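PDB 1XG8: hypothetical protein SA0798 from Staphylococcus aureus subsp. aureus N315, which is of unknown function but belongs to the thioredoxin-like proteins and, carrying a Cys-X-X-Cys sequence, may take part in thiol-disulfide chemistry. Local coordinates for residues D76-P81 with D87-D92; Y32-P37 with K98-F103; R41-I46 with Q106-E111. All blocks are in the same frame, centred on the assembly; numbering follows the deposited sequence.

Overall arrangement
From the N terminus, strand 8-14 leads into helix 28-42, whose middle supplies one side of contact 2 and whose end, with the turn after it, supplies one side of contact 3. Strand 48-54 and helix 64-74 follow, then the loop 76-81 and the hairpin of strands 82-85 and 88-92, where contact 1 closes a short loop. Helix 97-110 completes contacts 2 and 3. Contact 1 is nested inside the long loops that these two close, while contacts 2 and 3 cross because their segments alternate. Together they fasten the C-terminal helix to helix 28-42 and the loop 76-81 to the edge strand; Glu88 and Lys107 add a salt bridge between contacts 1 and 3.

Contact 1: D76-P81 with D87-D92; sequences DELFYP and DEYVAD
Leu78, Phe79 and Pro81 meet Tyr89 and Asp92 where a loop enters the C-terminal beta hairpin of a thioredoxin-like fold. Pro81 follows a cis peptide bond just ahead of strand 82-85, the place of the cis-proline in thioredoxins, and its neighbours Phe79 and Tyr80 both touch Cys19, the first cysteine of a Cys-X-X-Cys sequence. Asp92 carries most of the contact. With CG tucked between its own N and C, it turns its carboxylate to the loop backbone. There OD2 accepts an almost straight hydrogen bond from Phe79 N (2.9 Å, 175° at the hydrogen) through its anti lone pair, the one turned away from OD1. The same oxygen lies 3.5 Å from Leu78 CA, close beside the start of that residue's side chain. Leu78 and Asp92 cross steeply, whereas the Phe79 ring plane stands 53° from the carboxylate and the ring itself leads away from the strand. Beyond Asp92, Leu78 CD1 approaches the Tyr89 ring obliquely, 4.4 Å from its CD1, a loose apolar contact. The Tyr89 ring also has Asp92 CB in plane at its edge and Ala91 N over one face, offset toward the rim. Its OH is modelled so near Asp92 OD1 that the exact length of that bond is doubtful. Strand 88-92 is not regular: Val90 and Ala91 both face Ile83, forming a classic beta bulge. At the other end of the contact Pro81, backbone-bonded to Gly93, turns its carbonyl toward Asp92, and Asp92 CA makes a CA-H...O contact with Pro81 O at 3.2 Å, with 142° at the hydrogen.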
# COMPACT_ATOMS: atom_id res chain seq x y z
N ASP A 76 5.38 -11.75 -11.27
CA ASP A 76 5.53 -12.53 -10.04
C ASP A 76 6.63 -12.07 -9.09
O ASP A 76 6.91 -12.75 -8.09
CB ASP A 76 5.78 -14.00 -10.37
CG ASP A 76 7.18 -14.47 -9.92
OD1 ASP A 76 8.19 -13.82 -10.32
OD2 ASP A 76 7.26 -15.49 -9.16
N GLU A 77 7.28 -10.95 -9.39
CA GLU A 77 8.35 -10.50 -8.50
C GLU A 77 7.72 -10.10 -7.17
O GLU A 77 8.13 -10.58 -6.11
CB GLU A 77 9.10 -9.32 -9.10
CG GLU A 77 10.50 -9.17 -8.53
CD GLU A 77 11.01 -7.75 -8.60
OE1 GLU A 77 10.97 -7.15 -9.69
OE2 GLU A 77 11.46 -7.24 -7.54
N LEU A 78 6.73 -9.22 -7.23
CA LEU A 78 6.03 -8.78 -6.03
C LEU A 78 4.66 -9.44 -6.01
O LEU A 78 4.15 -9.84 -7.06
CB LEU A 78 5.86 -7.26 -6.01
CG LEU A 78 7.11 -6.37 -5.98
CD1 LEU A 78 6.66 -4.94 -5.74
CD2 LEU A 78 8.07 -6.82 -4.89
N PHE A 79 4.07 -9.54 -4.83
CA PHE A 79 2.75 -10.13 -4.66
C PHE A 79 1.77 -8.99 -4.42
O PHE A 79 2.16 -7.82 -4.35
CB PHE A 79 2.70 -11.06 -3.44
CG PHE A 79 3.73 -12.15 -3.45
CD1 PHE A 79 4.01 -12.86 -2.28
CD2 PHE A 79 4.42 -12.48 -4.61
CE1 PHE A 79 4.97 -13.88 -2.28
CE2 PHE A 79 5.38 -13.49 -4.61
CZ PHE A 79 5.66 -14.19 -3.44
N TYR A 80 0.50 -9.34 -4.30
CA TYR A 80 -0.51 -8.34 -4.01
C TYR A 80 -1.47 -8.98 -2.99
O TYR A 80 -1.60 -10.20 -2.94
CB TYR A 80 -1.24 -7.90 -5.29
CG TYR A 80 -2.09 -8.97 -5.91
CD1 TYR A 80 -3.38 -9.24 -5.42
CD2 TYR A 80 -1.61 -9.74 -6.96
CE1 TYR A 80 -4.15 -10.24 -5.98
CE2 TYR A 80 -2.38 -10.75 -7.52
CZ TYR A 80 -3.65 -10.99 -7.02
OH TYR A 80 -4.40 -11.99 -7.58
N PRO A 81 -2.13 -8.16 -2.16
CA PRO A 81 -2.04 -6.69 -2.14
C PRO A 81 -0.63 -6.11 -2.03
O PRO A 81 0.22 -6.66 -1.34
CB PRO A 81 -2.90 -6.31 -0.94
CG PRO A 81 -2.74 -7.50 -0.02
CD PRO A 81 -2.89 -8.64 -1.00
N ASP A 87 4.47 6.57 -3.68
CA ASP A 87 5.18 5.78 -4.69
C ASP A 87 6.35 4.95 -4.19
O ASP A 87 7.11 4.42 -4.99
CB ASP A 87 5.67 6.67 -5.83
CG ASP A 87 4.55 7.08 -6.75
OD1 ASP A 87 3.89 6.19 -7.32
OD2 ASP A 87 4.34 8.30 -6.91
N GLU A 88 6.49 4.83 -2.88
CA GLU A 88 7.58 4.04 -2.31
C GLU A 88 7.03 2.69 -1.86
O GLU A 88 5.93 2.62 -1.31
CB GLU A 88 8.19 4.77 -1.12
CG GLU A 88 8.66 6.19 -1.42
CD GLU A 88 9.19 6.90 -0.19
OE1 GLU A 88 8.44 7.02 0.81
OE2 GLU A 88 10.36 7.33 -0.22
N TYR A 89 7.80 1.62 -2.09
CA TYR A 89 7.38 0.28 -1.69
C TYR A 89 7.30 0.17 -0.17
O TYR A 89 8.25 0.52 0.53
CB TYR A 89 8.37 -0.76 -2.20
CG TYR A 89 8.18 -2.13 -1.57
CD1 TYR A 89 7.07 -2.92 -1.87
CD2 TYR A 89 9.10 -2.61 -0.63
CE1 TYR A 89 6.88 -4.16 -1.25
CE2 TYR A 89 8.92 -3.84 -0.01
CZ TYR A 89 7.81 -4.60 -0.32
OH TYR A 89 7.65 -5.81 0.30
N VAL A 90 6.18 -0.33 0.32
CA VAL A 90 5.99 -0.52 1.75
C VAL A 90 5.81 -1.99 2.10
O VAL A 90 6.58 -2.53 2.89
CB VAL A 90 4.78 0.29 2.26
CG1 VAL A 90 4.50 -0.05 3.71
CG2 VAL A 90 5.05 1.78 2.11
N ALA A 91 4.82 -2.65 1.50
CA ALA A 91 4.55 -4.07 1.78
C ALA A 91 3.77 -4.75 0.65
O ALA A 91 2.95 -4.13 -0.02
CB ALA A 91 3.78 -4.19 3.11
N ASP A 92 4.01 -6.05 0.46
CA ASP A 92 3.32 -6.81 -0.58
C ASP A 92 2.96 -8.23 -0.14
O ASP A 92 3.76 -8.90 0.52
CB ASP A 92 4.16 -6.87 -1.88
CG ASP A 92 5.42 -7.72 -1.74
OD1 ASP A 92 6.24 -7.43 -0.86
OD2 ASP A 92 5.61 -8.67 -2.53

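Contact 2: Y32-P37 with K98-F103; sequences YDWLQP and KQITRF
A 2.7 Å hydrogen bond from Arg102 N to Lys98 O closes the helical turn that presents Ile100 to Trp34 and Leu35. Across the contact the meeting is wholly apolar, and Ile100 does all the touching on its side with two different branches. Its CG2 reaches Leu35 CD1 at 3.9 Å; its CG1, anti to the carbonyl carbon (chi1 -51°), comes within 4.2 Å of Trp34 CH2. Leu35 and Ile100 approach at a slant, methyl to methyl. Trp34 and Ile100 instead run side by side past one another in roughly opposed senses, and CG1 meets the far corner of the six-membered ring obliquely. Although the CB bond of Trp34 is not aimed at the other helix, CG anti to the backbone N (chi1 161°) brings the far end of the indole over to Ile100. The backbones stay well apart, 8.8 Å between Leu35 CA and Ile100 CA, so the side chains, not the backbones, bridge the helices. Beneath them lies the sheet: Leu35 rests on Val10, Val12 and Ile83, and Ile100 on Ile83 and Val90. Two helices, 28-42 and 97-110, thus share one face of the central beta sheet, as in the thioredoxin fold.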
# COMPACT_ATOMS: atom_id res chain seq x y z
N TYR A 32 -7.18 -2.76 1.90
CA TYR A 32 -7.49 -1.39 1.55
C TYR A 32 -8.50 -0.80 2.53
O TYR A 32 -8.41 0.37 2.90
CB TYR A 32 -8.03 -1.35 0.12
CG TYR A 32 -8.39 0.02 -0.38
CD1 TYR A 32 -9.69 0.52 -0.24
CD2 TYR A 32 -7.45 0.82 -1.04
CE1 TYR A 32 -10.05 1.77 -0.74
CE2 TYR A 32 -7.80 2.08 -1.54
CZ TYR A 32 -9.10 2.54 -1.40
OH TYR A 32 -9.48 3.73 -1.97
N ASP A 33 -9.46 -1.59 2.96
CA ASP A 33 -10.46 -1.10 3.90
C ASP A 33 -9.90 -1.03 5.31
O ASP A 33 -10.34 -0.20 6.11
CB ASP A 33 -11.68 -2.00 3.89
CG ASP A 33 -12.51 -1.83 2.65
OD1 ASP A 33 -13.41 -2.67 2.42
OD2 ASP A 33 -12.28 -0.84 1.92
N TRP A 34 -8.96 -1.91 5.61
CA TRP A 34 -8.33 -1.98 6.93
C TRP A 34 -7.34 -0.85 7.13
O TRP A 34 -7.29 -0.22 8.18
CB TRP A 34 -7.63 -3.32 7.04
CG TRP A 34 -6.59 -3.41 8.09
CD1 TRP A 34 -6.78 -3.64 9.42
CD2 TRP A 34 -5.17 -3.41 7.87
NE1 TRP A 34 -5.57 -3.79 10.05
CE2 TRP A 34 -4.56 -3.65 9.12
CE3 TRP A 34 -4.36 -3.23 6.75
CZ2 TRP A 34 -3.17 -3.72 9.28
CZ3 TRP A 34 -2.97 -3.30 6.90
CH2 TRP A 34 -2.40 -3.55 8.15
N LEU A 35 -6.54 -0.62 6.10
CA LEU A 35 -5.51 0.40 6.11
C LEU A 35 -6.03 1.80 6.46
O LEU A 35 -5.43 2.53 7.26
CB LEU A 35 -4.83 0.41 4.74
CG LEU A 35 -3.42 0.95 4.58
CD1 LEU A 35 -2.46 0.24 5.52
CD2 LEU A 35 -3.02 0.73 3.14
N GLN A 36 -7.17 2.17 5.88
CA GLN A 36 -7.75 3.48 6.11
C GLN A 36 -8.02 3.81 7.57
O GLN A 36 -7.56 4.84 8.06
CB GLN A 36 -9.01 3.65 5.24
CG GLN A 36 -8.68 4.01 3.79
CD GLN A 36 -9.70 3.54 2.78
OE1 GLN A 36 -9.97 2.35 2.67
NE2 GLN A 36 -10.26 4.47 2.01
N PRO A 37 -8.76 2.96 8.30
CA PRO A 37 -9.03 3.26 9.71
C PRO A 37 -7.77 3.19 10.53
O PRO A 37 -7.55 4.00 11.41
CB PRO A 37 -10.03 2.17 10.11
CG PRO A 37 -10.70 1.83 8.83
CD PRO A 37 -9.54 1.79 7.87
N LYS A 98 3.05 -3.88 11.71
CA LYS A 98 4.32 -3.24 12.06
C LYS A 98 5.05 -2.71 10.83
O LYS A 98 5.73 -1.69 10.92
CB LYS A 98 5.22 -4.22 12.80
CG LYS A 98 4.76 -4.52 14.22
CD LYS A 98 4.74 -3.26 15.09
CE LYS A 98 4.11 -3.52 16.45
NZ LYS A 98 4.81 -4.61 17.18
N GLN A 99 4.92 -3.40 9.71
CA GLN A 99 5.56 -2.96 8.47
C GLN A 99 5.02 -1.59 8.08
O GLN A 99 5.77 -0.71 7.65
CB GLN A 99 5.27 -3.92 7.32
CG GLN A 99 5.72 -5.33 7.53
CD GLN A 99 5.64 -6.12 6.25
OE1 GLN A 99 6.38 -5.85 5.30
NE2 GLN A 99 4.73 -7.10 6.20
N ILE A 100 3.71 -1.43 8.21
CA ILE A 100 3.06 -0.17 7.89
C ILE A 100 3.47 0.90 8.90
O ILE A 100 3.87 2.00 8.51
CB ILE A 100 1.52 -0.28 7.93
CG1 ILE A 100 1.05 -1.48 7.10
CG2 ILE A 100 0.91 1.02 7.42
CD1 ILE A 100 1.54 -1.47 5.70
N THR A 101 3.39 0.59 10.19
CA THR A 101 3.73 1.58 11.20
C THR A 101 5.21 1.94 11.25
O THR A 101 5.57 3.12 11.35
CB THR A 101 3.26 1.14 12.62
OG1 THR A 101 3.83 -0.12 12.96
CG2 THR A 101 1.74 1.05 12.65
N ARG A 102 6.08 0.94 11.19
CA ARG A 102 7.50 1.23 11.24
C ARG A 102 7.96 2.05 10.04
O ARG A 102 8.91 2.81 10.14
CB ARG A 102 8.30 -0.07 11.35
CG ARG A 102 8.15 -0.73 12.71
CD ARG A 102 8.94 -2.01 12.83
NE ARG A 102 8.75 -2.62 14.14
CZ ARG A 102 9.35 -3.74 14.55
NH1 ARG A 102 10.18 -4.39 13.74
NH2 ARG A 102 9.12 -4.21 15.77
N PHE A 103 7.29 1.89 8.91
CA PHE A 103 7.64 2.64 7.71
C PHE A 103 7.33 4.13 7.93
O PHE A 103 8.13 5.00 7.60
CB PHE A 103 6.86 2.13 6.49
CG PHE A 103 7.21 2.83 5.20
CD1 PHE A 103 8.29 2.40 4.44
CD2 PHE A 103 6.46 3.93 4.76
CE1 PHE A 103 8.63 3.06 3.25
CE2 PHE A 103 6.79 4.59 3.57
CZ PHE A 103 7.88 4.15 2.81

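Contact 3: R41-I46 with Q106-E111; sequences RKYPNI and QKLVNE
Tyr43 and Ile46 are the two ends of a type I beta turn that follows helix 28-42, and both direct their side chains at Leu108 of the C-terminal helix. Ile46 N donates to Tyr43 O at 3.1 Å, which brings the two ends of the turn together on one side of Leu108. Leu108 uses both of its methyls, one for each partner. Leu108 CD1 lies 3.7 Å from Tyr43 CE2 and slightly farther from Tyr43 CD2; Leu108 CD2 lies 3.8 Å from Ile46 CD1. The methyl meets the tyrosine ring obliquely, and the leucine runs at a slant to both partners. In all three residues the bond from CA to CB points toward the other segment; the extended arm of Ile46, with CG1 anti to the carbonyl carbon (chi1 -59°) and CD1 trans beyond it (chi2 -177°), closes what remains of the 10.2 Å between Ile46 CA and Leu108 CA. Tyr43 is the first residue to leave helical geometry, and the turn it starts delivers the chain to strand 48-54, completing the beta-alpha-beta crossover from strand 8-14 through helix 28-42 that belongs to the thioredoxin-like fold. Leu108 is further touched by Leu3 and Tyr4 near the N terminus; Tyr4 reaches Ile46 as well. The ring of Tyr43 also packs on Thr101 and Ile104 of helix 97-110, and its OH is hydrogen-bonded to Asp105 OD1 just ahead of the second segment, so the ring reaches across to the C-terminal helix, with apolar contacts on its carbons and a hydrogen bond at its OH.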
# COMPACT_ATOMS: atom_id res chain seq x y z
N ARG A 41 -6.34 6.29 12.87
CA ARG A 41 -6.28 6.11 14.31
C ARG A 41 -4.88 6.28 14.91
O ARG A 41 -4.72 6.93 15.94
CB ARG A 41 -6.84 4.74 14.66
CG ARG A 41 -6.64 4.29 16.10
CD ARG A 41 -7.51 3.08 16.37
NE ARG A 41 -7.34 2.04 15.36
CZ ARG A 41 -8.34 1.38 14.78
NH1 ARG A 41 -9.60 1.65 15.09
NH2 ARG A 41 -8.08 0.43 13.88
N LYS A 42 -3.88 5.71 14.26
CA LYS A 42 -2.51 5.79 14.76
C LYS A 42 -1.81 7.10 14.39
O LYS A 42 -0.94 7.56 15.12
CB LYS A 42 -1.70 4.60 14.25
CG LYS A 42 -2.26 3.27 14.74
CD LYS A 42 -1.43 2.11 14.26
CE LYS A 42 -1.70 0.88 15.10
NZ LYS A 42 -1.26 1.06 16.51
N TYR A 43 -2.19 7.69 13.25
CA TYR A 43 -1.59 8.95 12.83
C TYR A 43 -2.67 9.96 12.49
O TYR A 43 -2.85 10.35 11.34
CB TYR A 43 -0.67 8.72 11.63
CG TYR A 43 0.35 7.63 11.88
CD1 TYR A 43 0.08 6.31 11.51
CD2 TYR A 43 1.55 7.91 12.53
CE1 TYR A 43 0.99 5.29 11.78
CE2 TYR A 43 2.47 6.89 12.81
CZ TYR A 43 2.17 5.58 12.42
OH TYR A 43 3.05 4.56 12.70
N PRO A 44 -3.40 10.41 13.53
CA PRO A 44 -4.50 11.37 13.49
C PRO A 44 -4.15 12.69 12.82
O PRO A 44 -4.98 13.29 12.14
CB PRO A 44 -4.84 11.58 14.96
CG PRO A 44 -4.36 10.33 15.61
CD PRO A 44 -3.06 10.09 14.92
N ASN A 45 -2.91 13.14 13.02
CA ASN A 45 -2.49 14.41 12.46
C ASN A 45 -1.89 14.34 11.07
O ASN A 45 -1.46 15.36 10.53
CB ASN A 45 -1.50 15.09 13.40
CG ASN A 45 -2.08 15.29 14.80
OD1 ASN A 45 -3.15 15.87 14.96
ND2 ASN A 45 -1.36 14.80 15.81
N ILE A 46 -1.84 13.15 10.48
CA ILE A 46 -1.29 13.04 9.14
C ILE A 46 -2.44 12.85 8.17
O ILE A 46 -3.42 12.20 8.51
CB ILE A 46 -0.31 11.85 9.01
CG1 ILE A 46 0.84 12.01 10.01
CG2 ILE A 46 0.24 11.76 7.58
CD1 ILE A 46 1.89 10.92 9.91
N GLN A 106 9.41 5.60 11.08
CA GLN A 106 10.77 5.85 10.67
C GLN A 106 10.87 7.23 10.04
O GLN A 106 11.84 7.95 10.28
CB GLN A 106 11.22 4.78 9.67
CG GLN A 106 12.67 4.90 9.23
CD GLN A 106 12.93 6.14 8.40
OE1 GLN A 106 12.15 6.47 7.50
NE2 GLN A 106 14.03 6.82 8.68
N LYS A 107 9.87 7.61 9.24
CA LYS A 107 9.85 8.92 8.59
C LYS A 107 9.68 10.05 9.61
O LYS A 107 10.41 11.03 9.58
CB LYS A 107 8.72 8.98 7.55
CG LYS A 107 9.12 8.48 6.18
CD LYS A 107 7.90 8.21 5.32
CE LYS A 107 8.19 8.36 3.84
NZ LYS A 107 9.45 7.70 3.43
N LEU A 108 8.71 9.88 10.51
CA LEU A 108 8.43 10.87 11.54
C LEU A 108 9.68 11.17 12.36
O LEU A 108 10.00 12.33 12.65
CB LEU A 108 7.34 10.35 12.48
CG LEU A 108 6.00 10.03 11.84
CD1 LEU A 108 5.03 9.55 12.90
CD2 LEU A 108 5.47 11.27 11.13
N VAL A 109 10.37 10.10 12.75
CA VAL A 109 11.58 10.19 13.56
C VAL A 109 12.78 10.77 12.83
O VAL A 109 13.56 11.50 13.42
CB VAL A 109 11.95 8.77 14.11
CG1 VAL A 109 13.43 8.68 14.43
CG2 VAL A 109 11.12 8.48 15.35
N ASN A 110 12.93 10.47 11.55
CA ASN A 110 14.09 10.98 10.85
C ASN A 110 13.86 12.16 9.92
O ASN A 110 14.67 13.08 9.89
CB ASN A 110 14.78 9.85 10.10
CG ASN A 110 15.19 8.73 11.03
OD1 ASN A 110 14.55 7.67 11.08
ND2 ASN A 110 16.26 8.96 11.78
N GLU A 111 12.76 12.16 9.18
CA GLU A 111 12.51 13.28 8.28
C GLU A 111 11.54 14.26 8.92
O GLU A 111 10.33 14.15 8.63
CB GLU A 111 11.97 12.82 6.91
CG GLU A 111 10.65 12.06 6.92
CD GLU A 111 10.06 11.91 5.52
OE1 GLU A 111 10.79 11.47 4.60
OE2 GLU A 111 8.86 12.23 5.34
OXT GLU A 111 12.01 15.11 9.71